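Local atomic coordinates of beta-1,3-glucanosyltransferase (Rhizomucor miehei CAU432, PDB entry 4WTP), a protein that is a beta-1,3-glucanosyltransferase of glycoside hydrolase family 17, carbohydrate-active enzymes built on a (beta/alpha)8 barrel. Residues A[189-203]-A[232-246]. Residues are numbered along the deposited sequence; the frame is centred on the assembly and turned at random.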
ATOM      1  N   PRO A 189       1.608  -3.870 -13.589  1.00 11.66           N
ATOM      2  CA  PRO A 189       1.808  -4.335 -14.951  1.00 12.37           C
ATOM      3  C   PRO A 189       1.161  -5.706 -15.251  1.00 12.75           C
ATOM      4  O   PRO A 189       0.741  -5.950 -16.396  1.00 12.18           O
ATOM      5  CB  PRO A 189       3.327  -4.352 -15.071  1.00 14.36           C
ATOM      6  CG  PRO A 189       3.747  -3.161 -14.235  1.00 14.65           C
ATOM      7  CD  PRO A 189       2.815  -3.204 -13.052  1.00 13.23           C
ATOM      8  N   TYR A 190       1.097  -6.595 -14.269  1.00 11.53           N
ATOM      9  CA  TYR A 190       0.431  -7.859 -14.437  1.00 11.23           C
ATOM     10  C   TYR A 190      -0.978  -7.700 -14.999  1.00 11.04           C
ATOM     11  O   TYR A 190      -1.414  -8.426 -15.903  1.00 11.85           O
ATOM     12  CB  TYR A 190       0.353  -8.595 -13.080  1.00 11.75           C
ATOM     13  CG  TYR A 190      -0.322  -9.919 -13.244  1.00 11.08           C
ATOM     14  CD1 TYR A 190       0.434 -11.049 -13.604  1.00  9.62           C
ATOM     15  CD2 TYR A 190      -1.695 -10.085 -13.079  1.00 12.73           C
ATOM     16  CE1 TYR A 190      -0.178 -12.276 -13.816  1.00 10.11           C
ATOM     17  CE2 TYR A 190      -2.298 -11.309 -13.284  1.00 12.35           C
ATOM     18  CZ  TYR A 190      -1.541 -12.412 -13.654  1.00 12.30           C
ATOM     19  OH  TYR A 190      -2.146 -13.626 -13.866  1.00 13.74           O
ATOM     20  N   TRP A 191      -1.723  -6.760 -14.436  1.00 11.72           N
ATOM     21  CA  TRP A 191      -3.097  -6.550 -14.880  1.00 11.90           C
ATOM     22  C   TRP A 191      -3.208  -5.788 -16.206  1.00 12.82           C
ATOM     23  O   TRP A 191      -4.317  -5.625 -16.745  1.00 14.98           O
ATOM     24  CB  TRP A 191      -3.884  -5.816 -13.780  1.00 13.82           C
ATOM     25  CG  TRP A 191      -4.085  -6.615 -12.533  1.00 14.23           C
ATOM     26  CD1 TRP A 191      -3.704  -6.286 -11.242  1.00 16.21           C
ATOM     27  CD2 TRP A 191      -4.752  -7.891 -12.428  1.00 13.33           C
ATOM     28  NE1 TRP A 191      -4.083  -7.264 -10.358  1.00 16.64           N
ATOM     29  CE2 TRP A 191      -4.735  -8.254 -11.019  1.00 13.76           C
ATOM     30  CE3 TRP A 191      -5.368  -8.727 -13.329  1.00 13.58           C
ATOM     31  CZ2 TRP A 191      -5.304  -9.422 -10.567  1.00 13.47           C
ATOM     32  CZ3 TRP A 191      -5.931  -9.912 -12.870  1.00 13.99           C
ATOM     33  CH2 TRP A 191      -5.906 -10.251 -11.514  1.00 14.39           C
ATOM     34  N   GLU A 192      -2.070  -5.366 -16.739  1.00 13.66           N
ATOM     35  CA  GLU A 192      -1.963  -4.719 -18.034  1.00 14.91           C
ATOM     36  C   GLU A 192      -1.467  -5.727 -19.082  1.00 14.26           C
ATOM     37  O   GLU A 192      -1.297  -5.386 -20.255  1.00 17.06           O
ATOM     38  CB  GLU A 192      -1.027  -3.511 -17.958  1.00 16.43           C
ATOM     39  CG  GLU A 192      -1.379  -2.498 -16.860  1.00 17.14           C
ATOM     40  CD  GLU A 192      -0.187  -1.589 -16.526  1.00 20.63           C
ATOM     41  OE1 GLU A 192       0.472  -1.113 -17.477  1.00 21.91           O
ATOM     42  OE2 GLU A 192       0.132  -1.338 -15.321  1.00 23.47           O
ATOM     43  N   GLY A 193      -1.212  -6.969 -18.664  1.00 12.76           N
ATOM     44  CA  GLY A 193      -0.786  -7.990 -19.624  1.00 13.12           C
ATOM     45  C   GLY A 193       0.662  -7.862 -20.067  1.00 12.61           C
ATOM     46  O   GLY A 193       1.051  -8.463 -21.082  1.00 15.87           O
ATOM     47  N   VAL A 194       1.469  -7.097 -19.331  1.00 13.09           N
ATOM     48  CA  VAL A 194       2.896  -6.890 -19.649  1.00 13.47           C
ATOM     49  C   VAL A 194       3.708  -8.144 -19.291  1.00 13.71           C
ATOM     50  O   VAL A 194       3.576  -8.687 -18.185  1.00 13.04           O
ATOM     51  CB  VAL A 194       3.432  -5.661 -18.911  1.00 13.45           C
ATOM     52  CG1 VAL A 194       4.923  -5.452 -19.161  1.00 14.77           C
ATOM     53  CG2 VAL A 194       2.631  -4.420 -19.333  1.00 15.67           C
ATOM     54  N   THR A 195       4.518  -8.614 -20.222  1.00 12.70           N
ATOM     55  CA  THR A 195       5.327  -9.807 -19.957  1.00 12.20           C
ATOM     56  C   THR A 195       6.333  -9.494 -18.845  1.00 12.34           C
ATOM     57  O   THR A 195       6.810  -8.363 -18.717  1.00 12.61           O
ATOM     58  CB  THR A 195       6.021 -10.310 -21.237  1.00 15.34           C
ATOM     59  OG1 THR A 195       6.583 -11.616 -21.019  1.00 16.88           O
ATOM     60  CG2 THR A 195       7.120  -9.344 -21.695  1.00 15.97           C
ATOM     61  N   ILE A 196       6.702 -10.526 -18.091  1.00 11.21           N
ATOM     62  CA  ILE A 196       7.505 -10.318 -16.901  1.00 11.09           C
ATOM     63  C   ILE A 196       8.812  -9.529 -17.138  1.00 10.53           C
ATOM     64  O   ILE A 196       9.203  -8.675 -16.323  1.00 11.53           O
ATOM     65  CB  ILE A 196       7.757 -11.663 -16.183  1.00 10.34           C
ATOM     66  CG1 ILE A 196       8.553 -11.450 -14.883  1.00 10.47           C
ATOM     67  CG2 ILE A 196       8.414 -12.710 -17.114  1.00 11.60           C
ATOM     68  CD1 ILE A 196       7.888 -10.550 -13.840  1.00  9.91           C
ATOM     69  N   ASP A 197       9.518  -9.799 -18.234  1.00 12.85           N
ATOM     70  CA  ASP A 197      10.813  -9.154 -18.453  1.00 14.55           C
ATOM     71  C   ASP A 197      10.711  -7.638 -18.553  1.00 13.93           C
ATOM     72  O   ASP A 197      11.691  -6.911 -18.310  1.00 14.97           O
ATOM     73  CB  ASP A 197      11.483  -9.706 -19.723  1.00 16.51           C
ATOM     74  CG  ASP A 197      11.956 -11.111 -19.573  1.00 17.62           C
ATOM     75  OD1 ASP A 197      11.942 -11.639 -18.454  1.00 16.77           O
ATOM     76  OD2 ASP A 197      12.383 -11.678 -20.600  1.00 21.99           O
ATOM     77  N   ASN A 198       9.529  -7.174 -18.961  1.00 13.53           N
ATOM     78  CA  ASN A 198       9.260  -5.764 -19.166  1.00 14.13           C
ATOM     79  C   ASN A 198       8.484  -5.107 -17.996  1.00 12.76           C
ATOM     80  O   ASN A 198       8.215  -3.933 -18.040  1.00 13.57           O
ATOM     81  CB  ASN A 198       8.434  -5.566 -20.470  1.00 16.86           C
ATOM     82  CG  ASN A 198       8.988  -6.299 -21.697  1.00 20.06           C
ATOM     83  OD1 ASN A 198      10.095  -6.801 -21.687  0.35 18.31           O
ATOM     84  ND2 ASN A 198       8.182  -6.377 -22.751  0.79 19.96           N
ATOM     85  N   ALA A 199       8.125  -5.866 -16.972  1.00 11.39           N
ATOM     86  CA  ALA A 199       7.149  -5.387 -16.006  1.00 11.25           C
ATOM     87  C   ALA A 199       7.677  -4.263 -15.104  1.00 10.88           C
ATOM     88  O   ALA A 199       7.001  -3.219 -14.945  1.00 10.90           O
ATOM     89  CB  ALA A 199       6.631  -6.550 -15.200  1.00 11.51           C
ATOM     90  N   ALA A 200       8.870  -4.428 -14.534  1.00 10.58           N
ATOM     91  CA  ALA A 200       9.420  -3.381 -13.678  1.00 11.06           C
ATOM     92  C   ALA A 200       9.728  -2.128 -14.482  1.00 12.47           C
ATOM     93  O   ALA A 200       9.596  -1.001 -13.965  1.00 12.76           O
ATOM     94  CB  ALA A 200      10.650  -3.876 -12.970  1.00 12.25           C
ATOM     95  N   ASP A 201      10.122  -2.318 -15.736  1.00 12.81           N
ATOM     96  CA  ASP A 201      10.414  -1.142 -16.549  1.00 13.66           C
ATOM     97  C   ASP A 201       9.103  -0.355 -16.798  1.00 13.61           C
ATOM     98  O   ASP A 201       9.104   0.894 -16.725  1.00 14.93           O
ATOM     99  CB  ASP A 201      11.098  -1.558 -17.844  1.00 16.55           C
ATOM    100  CG  ASP A 201      12.508  -2.141 -17.611  1.00 20.74           C
ATOM    101  OD1 ASP A 201      13.172  -1.833 -16.583  1.00 21.82           O
ATOM    102  OD2 ASP A 201      12.949  -2.941 -18.456  1.00 24.62           O
ATOM    103  N   THR A 202       7.991  -1.047 -17.091  1.00 12.77           N
ATOM    104  CA  THR A 202       6.676  -0.412 -17.294  1.00 14.34           C
ATOM    105  C   THR A 202       6.250   0.283 -16.004  1.00 12.72           C
ATOM    106  O   THR A 202       5.678   1.369 -16.060  1.00 13.73           O
ATOM    107  CB  THR A 202       5.625  -1.470 -17.664  1.00 14.84           C
ATOM    108  OG1 THR A 202       5.962  -2.027 -18.934  1.00 16.98           O
ATOM    109  CG2 THR A 202       4.208  -0.898 -17.744  1.00 15.45           C
ATOM    110  N   LEU A 203       6.493  -0.334 -14.838  1.00 12.40           N
ATOM    111  CA  LEU A 203       6.174   0.297 -13.563  1.00 11.00           C
ATOM    112  C   LEU A 203       6.863   1.664 -13.493  1.00 11.85           C
ATOM    113  O   LEU A 203       6.267   2.644 -13.094  1.00 12.08           O
ATOM    114  CB  LEU A 203       6.675  -0.582 -12.417  1.00 10.90           C
ATOM    115  CG  LEU A 203       6.456   0.033 -11.032  1.00 11.04           C
ATOM    116  CD1 LEU A 203       4.977  -0.045 -10.681  1.00 12.03           C
ATOM    117  CD2 LEU A 203       7.256  -0.713  -9.983  1.00 11.66           C
ATOM    118  N   ASN A 232      -2.682 -16.716 -15.867  1.00 14.39           N
ATOM    119  CA  ASN A 232      -1.993 -15.678 -16.620  1.00 13.01           C
ATOM    120  C   ASN A 232      -3.016 -14.580 -16.963  1.00 12.34           C
ATOM    121  O   ASN A 232      -4.232 -14.778 -16.802  1.00 14.91           O
ATOM    122  CB  ASN A 232      -1.415 -16.263 -17.928  1.00 13.72           C
ATOM    123  CG  ASN A 232      -2.505 -16.718 -18.880  1.00 15.30           C
ATOM    124  OD1 ASN A 232      -3.225 -17.691 -18.616  1.00 19.07           O
ATOM    125  ND2 ASN A 232      -2.633 -16.020 -19.987  1.00 17.38           N
ATOM    126  N   PHE A 233      -2.513 -13.427 -17.330  1.00 12.19           N
ATOM    127  CA  PHE A 233      -3.360 -12.364 -17.834  1.00 11.98           C
ATOM    128  C   PHE A 233      -2.711 -11.915 -19.124  1.00 12.35           C
ATOM    129  O   PHE A 233      -1.723 -11.173 -19.125  1.00 12.57           O
ATOM    130  CB  PHE A 233      -3.465 -11.213 -16.824  1.00 12.39           C
ATOM    131  CG  PHE A 233      -4.568 -10.249 -17.143  1.00 11.62           C
ATOM    132  CD1 PHE A 233      -4.389  -9.237 -18.090  1.00 12.17           C
ATOM    133  CD2 PHE A 233      -5.796 -10.356 -16.487  1.00 13.67           C
ATOM    134  CE1 PHE A 233      -5.422  -8.344 -18.367  1.00 13.86           C
ATOM    135  CE2 PHE A 233      -6.826  -9.462 -16.747  1.00 14.49           C
ATOM    136  CZ  PHE A 233      -6.636  -8.466 -17.691  1.00 13.13           C
ATOM    137  N   GLN A 234      -3.226 -12.434 -20.245  1.00 14.03           N
ATOM    138  CA  GLN A 234      -2.540 -12.309 -21.522  1.00 16.03           C
ATOM    139  C   GLN A 234      -1.067 -12.754 -21.366  1.00 13.47           C
ATOM    140  O   GLN A 234      -0.858 -13.850 -20.860  1.00 14.24           O
ATOM    141  CB  GLN A 234      -2.698 -10.912 -22.105  1.00 18.19           C
ATOM    142  CG  GLN A 234      -4.151 -10.584 -22.430  1.00 19.61           C
ATOM    143  CD  GLN A 234      -4.461  -9.104 -22.346  1.00 24.09           C
ATOM    144  OE1 GLN A 234      -3.568  -8.261 -22.447  1.00 28.24           O
ATOM    145  NE2 GLN A 234      -5.740  -8.776 -22.169  1.00 26.90           N
ATOM    146  N   SER A 235      -0.099 -11.897 -21.675  1.00 13.34           N
ATOM    147  CA  SER A 235       1.341 -12.307 -21.617  1.00 15.24           C
ATOM    148  C   SER A 235       1.914 -12.333 -20.200  1.00 14.05           C
ATOM    149  O   SER A 235       3.047 -12.796 -20.022  1.00 13.62           O
ATOM    150  CB  SER A 235       2.224 -11.388 -22.449  1.00 17.06           C
ATOM    151  OG  SER A 235       1.928 -11.506 -23.825  1.00 21.98           O
ATOM    152  N   SER A 236       1.189 -11.827 -19.199  1.00 12.74           N
ATOM    153  CA  SER A 236       1.653 -11.809 -17.812  1.00 10.78           C
ATOM    154  C   SER A 236       1.362 -13.162 -17.226  1.00 10.04           C
ATOM    155  O   SER A 236       0.229 -13.530 -17.041  1.00 11.65           O
ATOM    156  CB  SER A 236       0.948 -10.695 -17.015  1.00 11.16           C
ATOM    157  OG  SER A 236       1.104  -9.459 -17.625  1.00 12.36           O
ATOM    158  N   VAL A 237       2.413 -13.909 -16.869  1.00  9.88           N
ATOM    159  CA  VAL A 237       2.245 -15.266 -16.362  1.00  9.88           C
ATOM    160  C   VAL A 237       2.469 -15.295 -14.854  1.00  8.47           C
ATOM    161  O   VAL A 237       3.489 -14.817 -14.355  1.00  8.50           O
ATOM    162  CB  VAL A 237       3.204 -16.251 -17.082  1.00  9.79           C
ATOM    163  CG1 VAL A 237       3.118 -17.654 -16.486  1.00 11.22           C
ATOM    164  CG2 VAL A 237       2.944 -16.250 -18.587  1.00 11.59           C
ATOM    165  N   ALA A 238       1.510 -15.862 -14.137  1.00  8.69           N
ATOM    166  CA  ALA A 238       1.657 -16.075 -12.711  1.00  8.63           C
ATOM    167  C   ALA A 238       2.514 -17.306 -12.400  1.00  9.52           C
ATOM    168  O   ALA A 238       2.163 -18.399 -12.834  1.00 10.99           O
ATOM    169  CB  ALA A 238       0.300 -16.214 -12.059  1.00  9.45           C
ATOM    170  N   SER A 239       3.666 -17.123 -11.746  1.00  9.86           N
ATOM    171  CA  SER A 239       4.551 -18.236 -11.360  1.00 10.62           C
ATOM    172  C   SER A 239       5.431 -17.737 -10.241  1.00  9.84           C
ATOM    173  O   SER A 239       5.594 -16.536 -10.034  1.00  9.25           O
ATOM    174  CB  SER A 239       5.423 -18.721 -12.515  1.00 11.68           C
ATOM    175  OG  SER A 239       6.419 -17.747 -12.797  1.00 11.48           O
ATOM    176  N   VAL A 240       5.983 -18.674  -9.482  1.00 10.42           N
ATOM    177  CA  VAL A 240       6.885 -18.281  -8.390  1.00 11.47           C
ATOM    178  C   VAL A 240       8.154 -17.626  -8.968  1.00 10.10           C
ATOM    179  O   VAL A 240       8.642 -16.666  -8.408  1.00 10.98           O
ATOM    180  CB  VAL A 240       7.245 -19.465  -7.467  1.00 15.07           C
ATOM    181  CG1 VAL A 240       5.996 -20.079  -6.853  1.00 15.86           C
ATOM    182  CG2 VAL A 240       8.051 -20.510  -8.221  1.00 19.65           C
ATOM    183  N   GLU A 241       8.640 -18.129 -10.092  1.00 10.63           N
ATOM    184  CA  GLU A 241       9.845 -17.565 -10.679  1.00 12.12           C
ATOM    185  C   GLU A 241       9.564 -16.124 -11.105  1.00  9.87           C
ATOM    186  O   GLU A 241      10.428 -15.255 -10.974  1.00 10.15           O
ATOM    187  CB  GLU A 241      10.323 -18.400 -11.875  1.00 15.42           C
ATOM    188  CG  GLU A 241       9.829 -17.957 -13.255  1.00 22.47           C
ATOM    189  CD  GLU A 241      10.514 -18.668 -14.438  1.00 30.33           C
ATOM    190  OE1 GLU A 241      11.363 -18.046 -15.125  1.00 32.16           O
ATOM    191  OE2 GLU A 241      10.202 -19.854 -14.698  1.00 33.33           O
ATOM    192  N   ASN A 242       8.358 -15.863 -11.622  1.00  9.61           N
ATOM    193  CA  ASN A 242       7.995 -14.515 -12.083  1.00  8.56           C
ATOM    194  C   ASN A 242       7.769 -13.580 -10.919  1.00  7.94           C
ATOM    195  O   ASN A 242       8.184 -12.421 -10.976  1.00  8.46           O
ATOM    196  CB  ASN A 242       6.828 -14.518 -13.080  1.00  8.43           C
ATOM    197  CG  ASN A 242       7.231 -15.044 -14.429  1.00  8.49           C
ATOM    198  OD1 ASN A 242       8.416 -15.332 -14.692  1.00 10.94           O
ATOM    199  ND2 ASN A 242       6.246 -15.168 -15.309  1.00  9.60           N
ATOM    200  N   GLU A 243       7.108 -14.042  -9.844  1.00  7.71           N
ATOM    201  CA  GLU A 243       6.972 -13.185  -8.674  1.00  7.73           C
ATOM    202  C   GLU A 243       8.375 -12.836  -8.141  1.00  8.21           C
ATOM    203  O   GLU A 243       8.637 -11.707  -7.767  1.00  8.57           O
ATOM    204  CB  GLU A 243       6.106 -13.784  -7.567  1.00  8.57           C
ATOM    205  CG  GLU A 243       5.967 -12.807  -6.410  1.00  8.71           C
ATOM    206  CD  GLU A 243       5.185 -13.304  -5.216  1.00  9.72           C
ATOM    207  OE1 GLU A 243       4.839 -14.495  -5.122  1.00  9.54           O
ATOM    208  OE2 GLU A 243       4.960 -12.455  -4.319  1.00 11.29           O
ATOM    209  N   ASN A 244       9.262 -13.828  -8.043  1.00  8.90           N
ATOM    210  CA  ASN A 244      10.637 -13.613  -7.581  1.00  9.13           C
ATOM    211  C   ASN A 244      11.371 -12.590  -8.440  1.00  8.89           C
ATOM    212  O   ASN A 244      11.996 -11.677  -7.915  1.00  9.15           O
ATOM    213  CB  ASN A 244      11.376 -14.962  -7.597  1.00 10.67           C
ATOM    214  CG  ASN A 244      12.667 -14.920  -6.802  1.00 12.24           C
ATOM    215  OD1 ASN A 244      12.689 -14.450  -5.675  1.00 12.95           O
ATOM    216  ND2 ASN A 244      13.725 -15.434  -7.395  1.00 16.15           N
ATOM    217  N   LYS A 245      11.260 -12.733  -9.760  1.00  8.95           N
ATOM    218  CA  LYS A 245      11.890 -11.786 -10.673  1.00  9.07           C
ATOM    219  C   LYS A 245      11.319 -10.367 -10.490  1.00  8.32           C
ATOM    220  O   LYS A 245      12.073  -9.386 -10.437  1.00  8.30           O
ATOM    221  CB  LYS A 245      11.757 -12.255 -12.114  1.00  9.61           C
ATOM    222  CG  LYS A 245      12.235 -11.223 -13.111  1.00 11.43           C
ATOM    223  CD  LYS A 245      12.374 -11.779 -14.517  1.00 12.67           C
ATOM    224  CE  LYS A 245      12.724 -10.674 -15.508  1.00 16.04           C
ATOM    225  NZ  LYS A 245      13.825  -9.744 -15.122  1.00 18.68           N
ATOM    226  N   TYR A 246       9.992 -10.263 -10.404  1.00  8.28           N
ATOM    227  CA  TYR A 246       9.349  -8.956 -10.287  1.00  7.96           C
ATOM    228  C   TYR A 246       9.785  -8.286  -8.991  1.00  8.27           C
ATOM    229  O   TYR A 246      10.155  -7.117  -8.961  1.00  8.05           O
ATOM    230  CB  TYR A 246       7.820  -9.085 -10.311  1.00  7.82           C
ATOM    231  CG  TYR A 246       7.138  -7.728 -10.457  1.00  7.22           C
ATOM    232  CD1 TYR A 246       7.295  -6.992 -11.624  1.00  8.88           C
ATOM    233  CD2 TYR A 246       6.394  -7.173  -9.419  1.00  7.90           C
ATOM    234  CE1 TYR A 246       6.665  -5.755 -11.785  1.00  8.93           C
ATOM    235  CE2 TYR A 246       5.755  -5.939  -9.560  1.00  8.49           C
ATOM    236  CZ  TYR A 246       5.928  -5.231 -10.735  1.00  8.89           C
ATOM    237  OH  TYR A 246       5.325  -4.004 -10.926  1.00 10.37           O
TER
HETATM  238  O   HOH W   1      -4.599 -15.051 -14.138  1.00 24.96           O
HETATM  239  O   HOH W   2      -0.080  -9.453 -23.428  1.00 27.92           O
HETATM  240  O   HOH W   3       5.019 -13.051 -18.130  1.00 12.11           O
HETATM  241  O   HOH W   4      14.033  -7.910 -17.291  1.00 24.95           O
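S236 OG donates to V194 O over 2.6 Å, approaching from above the carbonyl plane, and this is the one direct hydrogen bond joining 189-203 to 232-246. Chi1 of -55° sets OG beside its own backbone N, facing G193 and V194. Water extends the link: one molecule accepts from I196 N and V237 N and donates to S235 O, and another bridges G193 O to S235 N. K245 NZ, salt-bridged to D249, donates to a water that donates to D197 O; it stays 4.3 Å from D197 OD1, beyond a salt bridge.

F233, which opens the type II' turn of the hairpin 232-237, presents its ring face to the edge of W191, the planes at 85°. Next to it, the Y190 ring packs on F233 CB and S236 CB. I196 lies against the N242 amide, itself held by ND2 donating to V237 O, and I196 CD1 reaches Y246 CB (3.8 Å). The Y246 ring fits as a knob among I196, A199, A200 and L203, its OH hydrogen-bonded to T224 OG1.

Helices 196-212 and 240-256 run roughly parallel, the axes of 196-203 and 240-246 approaching to 9.6 Å at 31°, while the antiparallel hairpin 232-237 packs on the loop following barrel strand 182-186.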